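Local coordinates for major capsid protein (Faustovirus, PDB 5J7O) that builds the protein shell of a large double-stranded DNA virus, probably as trimeric capsomers whose subunits each fold into a double jelly roll, at residues B[184-189]-B[322-327]; B[199-204]-B[297-302]; B[87-92]-B[390-395]. All blocks are in the same frame, centred on the assembly; numbering follows the deposited sequence.

Interaction 1: B[184-189]-B[322-327]; sequences RLFKRV and ITVDIE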
loop_
_atom_site.group_PDB
_atom_site.type_symbol
_atom_site.label_atom_id
_atom_site.label_comp_id
_atom_site.label_asym_id
_atom_site.label_seq_id
_atom_site.Cartn_x
_atom_site.Cartn_y
_atom_site.Cartn_z
ATOM N N ARG B 184 16.293 -17.027 1.909
ATOM C CA ARG B 184 16.930 -17.955 2.836
ATOM C C ARG B 184 17.594 -19.119 2.116
ATOM O O ARG B 184 18.560 -19.688 2.635
ATOM C CB ARG B 184 15.915 -18.495 3.844
ATOM C CG ARG B 184 16.562 -18.968 5.135
ATOM C CD ARG B 184 15.567 -19.585 6.102
ATOM N NE ARG B 184 16.152 -19.705 7.434
ATOM C CZ ARG B 184 15.611 -20.389 8.437
ATOM N NH1 ARG B 184 14.465 -21.031 8.264
ATOM N NH2 ARG B 184 16.222 -20.435 9.613
ATOM N N LEU B 185 17.092 -19.481 0.932
ATOM C CA LEU B 185 17.598 -20.658 0.231
ATOM C C LEU B 185 19.096 -20.554 -0.023
ATOM O O LEU B 185 19.817 -21.556 0.057
ATOM C CB LEU B 185 16.850 -20.845 -1.087
ATOM C CG LEU B 185 17.240 -22.083 -1.893
ATOM C CD1 LEU B 185 16.793 -23.347 -1.174
ATOM C CD2 LEU B 185 16.658 -22.021 -3.291
ATOM N N PHE B 186 19.582 -19.355 -0.324
ATOM C CA PHE B 186 21.000 -19.143 -0.607
ATOM C C PHE B 186 21.693 -18.758 0.693
ATOM O O PHE B 186 21.680 -17.591 1.096
ATOM C CB PHE B 186 21.186 -18.076 -1.681
ATOM C CG PHE B 186 20.724 -18.500 -3.051
ATOM C CD1 PHE B 186 20.235 -19.777 -3.276
ATOM C CD2 PHE B 186 20.791 -17.618 -4.117
ATOM C CE1 PHE B 186 19.817 -20.164 -4.534
ATOM C CE2 PHE B 186 20.374 -18.000 -5.377
ATOM C CZ PHE B 186 19.887 -19.275 -5.586
ATOM N N LYS B 187 22.289 -19.749 1.361
ATOM C CA LYS B 187 23.100 -19.466 2.540
ATOM C C LYS B 187 24.234 -18.511 2.201
ATOM O O LYS B 187 24.404 -17.472 2.848
ATOM C CB LYS B 187 23.662 -20.764 3.121
ATOM C CG LYS B 187 22.658 -21.622 3.860
ATOM C CD LYS B 187 23.346 -22.839 4.453
ATOM C CE LYS B 187 24.561 -22.433 5.276
ATOM N NZ LYS B 187 25.354 -23.608 5.729
ATOM N N ARG B 188 25.030 -18.856 1.191
ATOM C CA ARG B 188 26.122 -18.017 0.726
ATOM C C ARG B 188 26.094 -17.958 -0.794
ATOM O O ARG B 188 25.697 -18.916 -1.463
ATOM C CB ARG B 188 27.487 -18.538 1.208
ATOM C CG ARG B 188 27.495 -19.043 2.647
ATOM C CD ARG B 188 28.904 -19.126 3.212
ATOM N NE ARG B 188 29.389 -17.822 3.657
ATOM C CZ ARG B 188 29.201 -17.334 4.880
ATOM N NH1 ARG B 188 28.536 -18.041 5.783
ATOM N NH2 ARG B 188 29.677 -16.138 5.199
ATOM N N VAL B 189 26.508 -16.813 -1.332
ATOM C CA VAL B 189 26.595 -16.587 -2.771
ATOM C C VAL B 189 27.960 -15.979 -3.053
ATOM O O VAL B 189 28.292 -14.921 -2.507
ATOM C CB VAL B 189 25.474 -15.668 -3.284
ATOM C CG1 VAL B 189 25.612 -15.449 -4.781
ATOM C CG2 VAL B 189 24.108 -16.252 -2.953
ATOM N N ILE B 322 30.407 -18.639 -10.180
ATOM C CA ILE B 322 29.385 -18.244 -9.219
ATOM C C ILE B 322 29.064 -19.475 -8.382
ATOM O O ILE B 322 28.533 -20.468 -8.896
ATOM C CB ILE B 322 28.127 -17.693 -9.904
ATOM C CG1 ILE B 322 28.431 -16.357 -10.583
ATOM C CG2 ILE B 322 27.002 -17.531 -8.891
ATOM C CD1 ILE B 322 28.899 -15.277 -9.627
ATOM N N THR B 323 29.400 -19.421 -7.098
ATOM C CA THR B 323 29.185 -20.524 -6.172
ATOM C C THR B 323 28.043 -20.167 -5.229
ATOM O O THR B 323 27.996 -19.053 -4.700
ATOM C CB THR B 323 30.461 -20.830 -5.383
ATOM O OG1 THR B 323 31.425 -21.439 -6.250
ATOM C CG2 THR B 323 30.170 -21.759 -4.215
ATOM N N VAL B 324 27.123 -21.109 -5.031
ATOM C CA VAL B 324 25.936 -20.891 -4.213
ATOM C C VAL B 324 25.808 -22.041 -3.224
ATOM O O VAL B 324 25.744 -23.208 -3.630
ATOM C CB VAL B 324 24.662 -20.774 -5.066
ATOM C CG1 VAL B 324 23.458 -20.544 -4.175
ATOM C CG2 VAL B 324 24.794 -19.651 -6.085
ATOM N N ASP B 325 25.770 -21.714 -1.934
ATOM C CA ASP B 325 25.462 -22.687 -0.895
ATOM C C ASP B 325 23.956 -22.708 -0.665
ATOM O O ASP B 325 23.327 -21.653 -0.541
ATOM C CB ASP B 325 26.195 -22.353 0.404
ATOM C CG ASP B 325 27.700 -22.495 0.279
ATOM O OD1 ASP B 325 28.160 -23.178 -0.661
ATOM O OD2 ASP B 325 28.423 -21.930 1.127
ATOM N N ILE B 326 23.383 -23.908 -0.612
ATOM C CA ILE B 326 21.939 -24.093 -0.527
ATOM C C ILE B 326 21.579 -24.521 0.890
ATOM O O ILE B 326 22.222 -25.412 1.461
ATOM C CB ILE B 326 21.443 -25.117 -1.562
ATOM C CG1 ILE B 326 21.791 -24.644 -2.973
ATOM C CG2 ILE B 326 19.944 -25.327 -1.433
ATOM C CD1 ILE B 326 21.182 -23.306 -3.335
ATOM N N GLU B 327 20.554 -23.885 1.450
ATOM C CA GLU B 327 20.096 -24.166 2.801
ATOM C C GLU B 327 19.506 -25.575 2.891
ATOM O O GLU B 327 19.080 -26.167 1.895
ATOM C CB GLU B 327 19.060 -23.120 3.223
ATOM C CG GLU B 327 18.544 -23.241 4.648
ATOM C CD GLU B 327 19.632 -23.053 5.684
ATOM O OE1 GLU B 327 20.158 -21.926 5.798
ATOM O OE2 GLU B 327 19.965 -24.033 6.381
#
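R184 meets E327 through its backbone: R184 O rests on E327 CB, while the guanidinium of R184 turns to Q464. L185 follows with the first backbone bond, E327 N donating to L185 O over 2.8 Å. The same oxygen also lies 3.4 Å from I326 CA, a CA-H...O contact, and L185 CD1 packs alongside I326 CG2. F186 carries the apolar side of the contact. V324 CG1 stands over one face of its ring, 3.6 Å from the centroid and 17° off the normal, a CH-pi contact; V324 CG1 is anti to its backbone N (chi1 -180°), which brings it onto the ring. I326 CD1 reaches F186 CE1 obliquely at 3.6 Å. At K187 the chain turns a corner, and its N gives D325 O only a weak, bent bond. The aliphatic part of K187 crosses E327 at about a right angle, CG 3.2 Å from OE1; the carboxylate has its firmer partner in N331. R188 accepts from D325 N, with R188 O 2.8 Å away, and its methylenes run beside D325 OD2, whereas D325 OD1 binds T88. V189 closes the ladder next to V324. The chemistry is two-sided: an antiparallel backbone ladder separates an apolar face, turned to strand 99-109, from charged groups whose attraction is probably only long-range.

Interaction 2: B[199-204]-B[297-302]; sequences DEYTAL and VPLLFW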
loop_
_atom_site.group_PDB
_atom_site.type_symbol
_atom_site.label_atom_id
_atom_site.label_comp_id
_atom_site.label_asym_id
_atom_site.label_seq_id
_atom_site.Cartn_x
_atom_site.Cartn_y
_atom_site.Cartn_z
ATOM N N ASP B 199 33.803 -11.399 -4.114
ATOM C CA ASP B 199 32.727 -10.808 -3.332
ATOM C C ASP B 199 31.741 -11.905 -2.966
ATOM O O ASP B 199 31.560 -12.869 -3.714
ATOM C CB ASP B 199 32.017 -9.681 -4.091
ATOM C CG ASP B 199 31.065 -8.899 -3.207
ATOM O OD1 ASP B 199 31.319 -8.822 -1.986
ATOM O OD2 ASP B 199 30.064 -8.363 -3.728
ATOM N N GLU B 200 31.107 -11.745 -1.808
ATOM C CA GLU B 200 30.183 -12.752 -1.310
ATOM C C GLU B 200 29.239 -12.118 -0.300
ATOM O O GLU B 200 29.587 -11.140 0.366
ATOM C CB GLU B 200 30.931 -13.924 -0.670
ATOM C CG GLU B 200 31.964 -13.494 0.355
ATOM C CD GLU B 200 32.543 -14.661 1.125
ATOM O OE1 GLU B 200 31.867 -15.708 1.218
ATOM O OE2 GLU B 200 33.674 -14.530 1.639
ATOM N N TYR B 201 28.041 -12.690 -0.198
ATOM C CA TYR B 201 27.061 -12.257 0.787
ATOM C C TYR B 201 26.243 -13.465 1.222
ATOM O O TYR B 201 26.295 -14.532 0.605
ATOM C CB TYR B 201 26.159 -11.145 0.236
ATOM C CG TYR B 201 25.328 -11.536 -0.967
ATOM C CD1 TYR B 201 24.098 -12.164 -0.814
ATOM C CD2 TYR B 201 25.767 -11.263 -2.255
ATOM C CE1 TYR B 201 23.336 -12.520 -1.909
ATOM C CE2 TYR B 201 25.009 -11.614 -3.357
ATOM C CZ TYR B 201 23.795 -12.241 -3.178
ATOM O OH TYR B 201 23.036 -12.593 -4.270
ATOM N N THR B 202 25.484 -13.286 2.296
ATOM C CA THR B 202 24.675 -14.350 2.869
ATOM C C THR B 202 23.194 -13.991 2.756
ATOM O O THR B 202 22.819 -12.983 2.152
ATOM C CB THR B 202 25.064 -14.606 4.328
ATOM O OG1 THR B 202 24.705 -13.471 5.126
ATOM C CG2 THR B 202 26.559 -14.851 4.451
ATOM N N ALA B 203 22.349 -14.841 3.347
ATOM C CA ALA B 203 20.934 -14.508 3.464
ATOM C C ALA B 203 20.729 -13.286 4.346
ATOM O O ALA B 203 19.730 -12.575 4.200
ATOM C CB ALA B 203 20.158 -15.703 4.021
ATOM N N LEU B 204 21.666 -13.027 5.262
ATOM C CA LEU B 204 21.578 -11.835 6.099
ATOM C C LEU B 204 21.682 -10.568 5.262
ATOM O O LEU B 204 20.944 -9.602 5.491
ATOM C CB LEU B 204 22.666 -11.871 7.169
ATOM C CG LEU B 204 22.521 -13.027 8.157
ATOM C CD1 LEU B 204 23.645 -13.018 9.172
ATOM C CD2 LEU B 204 21.177 -12.935 8.848
ATOM N N VAL B 297 15.924 -15.841 -8.428
ATOM C CA VAL B 297 16.596 -15.113 -7.358
ATOM C C VAL B 297 17.717 -14.273 -7.961
ATOM O O VAL B 297 18.683 -14.832 -8.500
ATOM C CB VAL B 297 17.142 -16.066 -6.284
ATOM C CG1 VAL B 297 17.779 -15.280 -5.150
ATOM C CG2 VAL B 297 16.028 -16.958 -5.756
ATOM N N PRO B 298 17.633 -12.948 -7.892
ATOM C CA PRO B 298 18.714 -12.116 -8.427
ATOM C C PRO B 298 19.950 -12.185 -7.548
ATOM O O PRO B 298 19.868 -12.312 -6.324
ATOM C CB PRO B 298 18.115 -10.702 -8.425
ATOM C CG PRO B 298 16.630 -10.894 -8.211
ATOM C CD PRO B 298 16.508 -12.139 -7.399
ATOM N N LEU B 299 21.112 -12.097 -8.191
ATOM C CA LEU B 299 22.390 -12.090 -7.487
ATOM C C LEU B 299 22.790 -10.640 -7.239
ATOM O O LEU B 299 23.065 -9.892 -8.183
ATOM C CB LEU B 299 23.451 -12.843 -8.284
ATOM C CG LEU B 299 23.099 -14.301 -8.600
ATOM C CD1 LEU B 299 24.307 -15.047 -9.140
ATOM C CD2 LEU B 299 22.527 -15.008 -7.377
ATOM N N LEU B 300 22.825 -10.249 -5.967
ATOM C CA LEU B 300 22.890 -8.840 -5.578
ATOM C C LEU B 300 24.337 -8.343 -5.508
ATOM O O LEU B 300 24.803 -7.838 -4.488
ATOM C CB LEU B 300 22.178 -8.642 -4.244
ATOM C CG LEU B 300 20.833 -9.353 -4.080
ATOM C CD1 LEU B 300 20.527 -9.582 -2.608
ATOM C CD2 LEU B 300 19.717 -8.559 -4.740
ATOM N N PHE B 301 25.045 -8.478 -6.625
ATOM C CA PHE B 301 26.397 -7.952 -6.730
ATOM C C PHE B 301 26.381 -6.552 -7.348
ATOM O O PHE B 301 25.372 -6.090 -7.884
ATOM C CB PHE B 301 27.283 -8.889 -7.551
ATOM C CG PHE B 301 27.576 -10.199 -6.874
ATOM C CD1 PHE B 301 28.312 -10.241 -5.701
ATOM C CD2 PHE B 301 27.135 -11.391 -7.424
ATOM C CE1 PHE B 301 28.589 -11.445 -5.082
ATOM C CE2 PHE B 301 27.410 -12.599 -6.810
ATOM C CZ PHE B 301 28.137 -12.626 -5.637
ATOM N N TRP B 302 27.531 -5.876 -7.265
ATOM C CA TRP B 302 27.603 -4.489 -7.716
ATOM C C TRP B 302 27.465 -4.391 -9.231
ATOM O O TRP B 302 26.893 -3.421 -9.742
ATOM C CB TRP B 302 28.916 -3.848 -7.251
ATOM C CG TRP B 302 30.064 -4.150 -8.159
ATOM C CD1 TRP B 302 30.501 -3.392 -9.205
ATOM C CD2 TRP B 302 30.901 -5.310 -8.128
ATOM N NE1 TRP B 302 31.562 -4.003 -9.824
ATOM C CE2 TRP B 302 31.828 -5.184 -9.181
ATOM C CE3 TRP B 302 30.961 -6.443 -7.309
ATOM C CZ2 TRP B 302 32.801 -6.144 -9.437
ATOM C CZ3 TRP B 302 31.928 -7.394 -7.565
ATOM C CH2 TRP B 302 32.834 -7.239 -8.620
#
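Y201 reaches from strand 196-202 to the backbone of the 297-302 segment, where its hydroxyl oxygen accepts from L300 N: the N to OH distance is 2.9 Å and the N-H...O angle 163°, a nearly straight bond. The tyrosine can aim this way because CG sits between its backbone N and carbonyl carbon (chi1 62°), a crowded position that sends the ring toward the 297-302 segment. Around this bond the packing is tight. L299 CA comes to 3.3 Å from Y201 OH, and L300 crosses the phenol at about a right angle with CB 4.1 Å from Y201 CZ. L300 is the centre of an inverse gamma turn, so the chain bends just where the hydroxyl holds it. Next to it the edge of Y201 points at the face of F301, an edge-to-face pair with centroids 5.3 Å apart and planes at 62°. The CD1-CE1 edge of F301 faces D199: OD2 lies in the ring plane, 3.2 Å from F301 CD1. This oxygen is buried without a polar partner, and the weakly positive C-H edge is probably a mildly favourable neighbour; OD1 is bound by Y421 N.

Towards W302 the contact loosens. D199 CB approaches the edge of the indole no closer than 4.2 Å at CZ3, W302 is partly exposed, and the E200 side chain starts away from the partner segment. Y421, which also takes up L300 O, lies on strand 415-428 and meets the Y201 ring. The arrangement belongs to a jelly-roll sandwich: an outermost strand of one sheet, 196-202, is tied through a tyrosine to the chain leaving strand 293-298 of the other, beside what is probably the junction with the second jelly roll.

Interaction 3: B[87-92]-B[390-395]; sequences STIQFS and QNIELY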
loop_
_atom_site.group_PDB
_atom_site.type_symbol
_atom_site.label_atom_id
_atom_site.label_comp_id
_atom_site.label_asym_id
_atom_site.label_seq_id
_atom_site.Cartn_x
_atom_site.Cartn_y
_atom_site.Cartn_z
ATOM N N SER B 87 23.773 -28.269 -0.136
ATOM C CA SER B 87 24.903 -28.581 -0.998
ATOM C C SER B 87 25.446 -27.298 -1.607
ATOM O O SER B 87 24.856 -26.222 -1.482
ATOM C CB SER B 87 24.510 -29.573 -2.099
ATOM O OG SER B 87 23.582 -28.991 -3.000
ATOM N N THR B 88 26.590 -27.429 -2.272
ATOM C CA THR B 88 27.229 -26.325 -2.975
ATOM C C THR B 88 27.011 -26.486 -4.473
ATOM O O THR B 88 27.308 -27.543 -5.041
ATOM C CB THR B 88 28.724 -26.264 -2.659
ATOM O OG1 THR B 88 28.911 -25.891 -1.288
ATOM C CG2 THR B 88 29.419 -25.248 -3.552
ATOM N N ILE B 89 26.489 -25.439 -5.105
ATOM C CA ILE B 89 26.226 -25.411 -6.538
ATOM C C ILE B 89 27.135 -24.357 -7.155
ATOM O O ILE B 89 27.224 -23.233 -6.646
ATOM C CB ILE B 89 24.747 -25.107 -6.827
ATOM C CG1 ILE B 89 23.851 -26.176 -6.197
ATOM C CG2 ILE B 89 24.496 -25.005 -8.318
ATOM C CD1 ILE B 89 22.376 -25.892 -6.341
ATOM N N GLN B 90 27.814 -24.715 -8.243
ATOM C CA GLN B 90 28.771 -23.816 -8.875
ATOM C C GLN B 90 28.489 -23.705 -10.364
ATOM O O GLN B 90 28.381 -24.720 -11.059
ATOM C CB GLN B 90 30.211 -24.286 -8.659
ATOM C CG GLN B 90 31.243 -23.276 -9.128
ATOM C CD GLN B 90 32.645 -23.840 -9.161
ATOM O OE1 GLN B 90 32.931 -24.779 -9.905
ATOM N NE2 GLN B 90 33.533 -23.268 -8.356
ATOM N N PHE B 91 28.387 -22.469 -10.848
ATOM C CA PHE B 91 28.249 -22.177 -12.266
ATOM C C PHE B 91 29.542 -21.566 -12.788
ATOM O O PHE B 91 30.180 -20.761 -12.104
ATOM C CB PHE B 91 27.103 -21.195 -12.533
ATOM C CG PHE B 91 25.772 -21.641 -12.007
ATOM C CD1 PHE B 91 25.398 -21.360 -10.704
ATOM C CD2 PHE B 91 24.881 -22.317 -12.824
ATOM C CE1 PHE B 91 24.169 -21.760 -10.219
ATOM C CE2 PHE B 91 23.650 -22.719 -12.345
ATOM C CZ PHE B 91 23.293 -22.440 -11.041
ATOM N N SER B 92 29.924 -21.950 -14.000
ATOM C CA SER B 92 30.905 -21.177 -14.740
ATOM C C SER B 92 30.204 -20.028 -15.452
ATOM O O SER B 92 29.045 -20.141 -15.861
ATOM C CB SER B 92 31.643 -22.050 -15.756
ATOM O OG SER B 92 32.516 -22.963 -15.114
ATOM N N GLN B 390 14.321 -29.527 -8.947
ATOM C CA GLN B 390 14.119 -30.021 -10.302
ATOM C C GLN B 390 14.950 -29.281 -11.340
ATOM O O GLN B 390 15.239 -29.851 -12.397
ATOM C CB GLN B 390 12.635 -29.943 -10.666
ATOM C CG GLN B 390 11.750 -30.771 -9.748
ATOM C CD GLN B 390 10.298 -30.771 -10.173
ATOM O OE1 GLN B 390 9.660 -29.721 -10.249
ATOM N NE2 GLN B 390 9.767 -31.956 -10.457
ATOM N N ASN B 391 15.348 -28.040 -11.067
ATOM C CA ASN B 391 16.145 -27.284 -12.022
ATOM C C ASN B 391 16.772 -26.091 -11.319
ATOM O O ASN B 391 16.134 -25.452 -10.478
ATOM C CB ASN B 391 15.297 -26.811 -13.210
ATOM C CG ASN B 391 16.096 -26.001 -14.211
ATOM O OD1 ASN B 391 16.961 -26.533 -14.907
ATOM N ND2 ASN B 391 15.804 -24.709 -14.297
ATOM N N ILE B 392 18.026 -25.803 -11.663
ATOM C CA ILE B 392 18.666 -24.562 -11.243
ATOM C C ILE B 392 19.619 -24.105 -12.342
ATOM O O ILE B 392 20.492 -24.857 -12.788
ATOM C CB ILE B 392 19.366 -24.713 -9.875
ATOM C CG1 ILE B 392 19.846 -23.351 -9.371
ATOM C CG2 ILE B 392 20.518 -25.706 -9.933
ATOM C CD1 ILE B 392 20.258 -23.347 -7.916
ATOM N N GLU B 393 19.428 -22.874 -12.813
ATOM C CA GLU B 393 20.202 -22.327 -13.917
ATOM C C GLU B 393 20.528 -20.872 -13.630
ATOM O O GLU B 393 19.703 -20.140 -13.076
ATOM C CB GLU B 393 19.442 -22.438 -15.248
ATOM C CG GLU B 393 19.448 -23.824 -15.870
ATOM C CD GLU B 393 18.602 -23.899 -17.129
ATOM O OE1 GLU B 393 17.391 -23.600 -17.052
ATOM O OE2 GLU B 393 19.150 -24.246 -18.196
ATOM N N LEU B 394 21.731 -20.455 -14.014
ATOM C CA LEU B 394 22.177 -19.079 -13.843
ATOM C C LEU B 394 21.955 -18.313 -15.141
ATOM O O LEU B 394 22.461 -18.712 -16.196
ATOM C CB LEU B 394 23.650 -19.022 -13.440
ATOM C CG LEU B 394 24.268 -17.621 -13.449
ATOM C CD1 LEU B 394 23.556 -16.704 -12.465
ATOM C CD2 LEU B 394 25.759 -17.679 -13.154
ATOM N N TYR B 395 21.205 -17.220 -15.061
ATOM C CA TYR B 395 20.960 -16.342 -16.196
ATOM C C TYR B 395 21.915 -15.158 -16.120
ATOM O O TYR B 395 21.987 -14.480 -15.090
ATOM C CB TYR B 395 19.510 -15.852 -16.210
ATOM C CG TYR B 395 18.488 -16.905 -16.582
ATOM C CD1 TYR B 395 18.375 -18.084 -15.855
ATOM C CD2 TYR B 395 17.622 -16.710 -17.649
ATOM C CE1 TYR B 395 17.441 -19.044 -16.191
ATOM C CE2 TYR B 395 16.683 -17.664 -17.990
ATOM C CZ TYR B 395 16.596 -18.829 -17.258
ATOM O OH TYR B 395 15.664 -19.783 -17.593
#
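E393 OE2 is gripped by a salt bridge with K75 NZ and a long, weak ion pair with R77 NH2, while the backbone of the same residue meets the partner strand, E393 CA touching F91 CE2 at 3.8 Å. The two strands exchange no hydrogen bond, so everything that passes directly between them is apolar or brushes the backbone. F91 does most of this. With CG anti to the carbonyl carbon (chi1 -56°), the phenyl ring lies along the opposing chain, its CE2 3.4 Å from L394 N. L394 CB stands over one face, 3.7 Å from the centroid and 16° off the normal, a CH-pi contact, and L394 CD2 follows to 3.8 Å from F91 CB. At the rim of the same ring, in its plane, I392 O approaches CE2, as a carbonyl would be expected to do with the slightly positive C-H edge. F91 CZ also touches I392 CG1 at 3.9 Å, the two side chains passing obliquely. Two residues earlier in the strand, I89 and I392 reach toward each other and meet tip to tip, CD1 to CD1 at 3.7 Å; the extended branch of I392 carries its CD1 toward I89.

The strand segments run in roughly the same sense, 38° apart, with axes 8.2 Å from each other at closest approach, as expected of two sheets packed face to face. Strand 88-92 borders strand 320-326 in its own sheet, strand 389-401 pairs with 69-76 and 99-109 in the other, and V105, P78 and P83 join the apolar layer between them.

All three contacts are largely buried and belong to one sandwich. Interaction 1 is made within a sheet, between neighbouring strands 186-193 and 320-326, and is the one with exposed residues. From that sheet's two outermost strands, interaction 3 spans to a strand of the facing sheet, and interaction 2 to the chain just after strand 293-298 of that sheet. Strand 320-326 links interaction 1 to interaction 3 through V324 N to I89 O, 2.7 Å, and strand 186-193 links it to interaction 2 through V189 N to Y201 O, 3.0 Å. The chemistry shifts accordingly: a backbone ladder in the sheet, apolar and CH-pi packing without a hydrogen bond between the segments in interaction 3, and a single phenol-to-backbone bond with aromatic packing in interaction 2.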